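Local coordinates for protein flavin-dependent monooxygenase, oxygenase subunit HsaA (Rhodococcus sp., PDB 2RFQ) that hydroxylates the steroid-derived phenol 3-HSA to the catechol 3,4-DHSA with reduced FMN and oxygen during cholesterol breakdown, at residues T239-P244 / H368-P373. Sequence-based numbering, arbitrary orientation.
Sequences TTISAP and HAANDP
I241 and A370 approach to 7.0 Å between their CA atoms, where helix 233-266 passes the short 3-10 turn 369-371 in the loop between helix 354-365 and helix 373-384. Both segments belong to the C-terminal, mostly helical part of the acyl-CoA dehydrogenase fold. I241 carries the contact: its branched aliphatic side chain is buried and suits a flat ring. CG1 sits over the centre of the H368 imidazole, 3.7 Å from the centroid and 9° off the ring normal, a CH-pi contact. CD1 reaches on over the same face to H368 NE2 at 3.6 Å. With CG1 beside the backbone N (chi1 -61°), CG2 is left anti to it and faces H368 CB and the N371 side chain. The small methyl of A370 lets the turn come close, its CB lying 4.3 Å from I241 CG1. S242 fits a buried polar place, since its OG hydrogen-bonds to T330 and Q326 outside the two segments. H368 and A369 probably belong to the FMN site, and I241 also touches W84, another likely flavin residue. Histidine suits position H368 because its imidazole offers a face to I241 and, at its edge, ND1 to the A370 amide. Replacing H368 by an alanine would probably take away the face on which CG1 and CD1 of I241 rest and leave that amide without its ring acceptor. The bond from A370 N to H368 ND1 is 2.9 Å long and nearly straight at 163°, entering close to the imidazole plane.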
loop_
_atom_site.group_PDB
_atom_site.type_symbol
_atom_site.label_atom_id
_atom_site.label_comp_id
_atom_site.label_asym_id
_atom_site.label_seq_id
_atom_site.Cartn_x
_atom_site.Cartn_y
_atom_site.Cartn_z
ATOM N N THR A 239 -16.079 0.432 -19.158
ATOM C CA THR A 239 -14.927 -0.305 -19.730
ATOM C C THR A 239 -14.252 0.536 -20.843
ATOM O O THR A 239 -13.021 0.513 -20.989
ATOM C CB THR A 239 -15.356 -1.693 -20.238
ATOM O OG1 THR A 239 -15.867 -2.444 -19.126
ATOM C CG2 THR A 239 -14.155 -2.472 -20.857
ATOM N N THR A 240 -15.056 1.310 -21.581
ATOM C CA THR A 240 -14.495 2.244 -22.595
ATOM C C THR A 240 -13.585 3.327 -21.980
ATOM O O THR A 240 -12.683 3.846 -22.636
ATOM C CB THR A 240 -15.569 2.803 -23.549
ATOM O OG1 THR A 240 -15.267 2.361 -24.895
ATOM C CG2 THR A 240 -15.583 4.315 -23.566
ATOM N N ILE A 241 -13.808 3.615 -20.698
ATOM C CA ILE A 241 -13.012 4.548 -19.933
ATOM C C ILE A 241 -11.778 3.883 -19.315
ATOM O O ILE A 241 -10.704 4.497 -19.251
ATOM C CB ILE A 241 -13.923 5.215 -18.835
ATOM C CG1 ILE A 241 -15.068 5.978 -19.502
ATOM C CG2 ILE A 241 -13.091 6.004 -17.790
ATOM C CD1 ILE A 241 -14.611 6.997 -20.593
ATOM N N SER A 242 -11.907 2.646 -18.859
ATOM C CA SER A 242 -10.744 1.969 -18.267
ATOM C C SER A 242 -9.789 1.409 -19.324
ATOM O O SER A 242 -8.572 1.428 -19.131
ATOM C CB SER A 242 -11.170 0.827 -17.314
ATOM O OG SER A 242 -11.885 1.359 -16.208
ATOM N N ALA A 243 -10.336 0.872 -20.417
ATOM C CA ALA A 243 -9.476 0.213 -21.432
ATOM C C ALA A 243 -8.320 1.093 -21.934
ATOM O O ALA A 243 -7.181 0.613 -22.014
ATOM C CB ALA A 243 -10.323 -0.329 -22.599
ATOM N N PRO A 244 -8.579 2.377 -22.262
ATOM C CA PRO A 244 -7.449 3.215 -22.716
ATOM C C PRO A 244 -6.424 3.460 -21.606
ATOM O O PRO A 244 -5.249 3.535 -21.880
ATOM C CB PRO A 244 -8.114 4.515 -23.205
ATOM C CG PRO A 244 -9.487 4.531 -22.577
ATOM C CD PRO A 244 -9.867 3.107 -22.282
ATOM N N HIS A 368 -12.533 10.653 -14.492
ATOM C CA HIS A 368 -13.851 10.329 -15.054
ATOM C C HIS A 368 -14.771 9.703 -13.990
ATOM O O HIS A 368 -14.328 8.877 -13.188
ATOM C CB HIS A 368 -13.675 9.374 -16.256
ATOM C CG HIS A 368 -14.890 9.273 -17.115
ATOM N ND1 HIS A 368 -16.003 8.548 -16.748
ATOM C CD2 HIS A 368 -15.174 9.826 -18.322
ATOM C CE1 HIS A 368 -16.926 8.661 -17.692
ATOM N NE2 HIS A 368 -16.447 9.426 -18.659
ATOM N N ALA A 369 -16.050 10.097 -13.999
ATOM C CA ALA A 369 -17.014 9.563 -13.030
ATOM C C ALA A 369 -17.005 8.050 -12.995
ATOM O O ALA A 369 -17.201 7.455 -11.922
ATOM C CB ALA A 369 -18.421 10.041 -13.343
ATOM N N ALA A 370 -16.820 7.430 -14.169
ATOM C CA ALA A 370 -16.886 5.967 -14.270
ATOM C C ALA A 370 -15.663 5.259 -13.650
ATOM O O ALA A 370 -15.663 4.024 -13.502
ATOM C CB ALA A 370 -17.085 5.537 -15.742
ATOM N N ASN A 371 -14.626 6.034 -13.299
ATOM C CA ASN A 371 -13.459 5.489 -12.602
ATOM C C ASN A 371 -13.508 5.635 -11.083
ATOM O O ASN A 371 -12.635 5.092 -10.390
ATOM C CB ASN A 371 -12.156 6.135 -13.092
ATOM C CG ASN A 371 -11.705 5.631 -14.444
ATOM O OD1 ASN A 371 -11.117 6.401 -15.251
ATOM N ND2 ASN A 371 -11.937 4.379 -14.706
ATOM N N ASP A 372 -14.490 6.365 -10.555
ATOM C CA ASP A 372 -14.550 6.535 -9.109
ATOM C C ASP A 372 -14.654 5.151 -8.460
ATOM O O ASP A 372 -15.639 4.438 -8.701
ATOM C CB ASP A 372 -15.728 7.381 -8.677
ATOM C CG ASP A 372 -15.692 7.642 -7.190
ATOM O OD1 ASP A 372 -15.137 8.678 -6.768
ATOM O OD2 ASP A 372 -16.087 6.742 -6.444
ATOM N N PRO A 373 -13.624 4.748 -7.681
ATOM C CA PRO A 373 -13.619 3.327 -7.294
ATOM C C PRO A 373 -14.569 3.011 -6.158
ATOM O O PRO A 373 -15.249 1.962 -6.190
ATOM C CB PRO A 373 -12.159 3.061 -6.909
ATOM C CG PRO A 373 -11.647 4.431 -6.436
ATOM C CD PRO A 373 -12.399 5.462 -7.245
#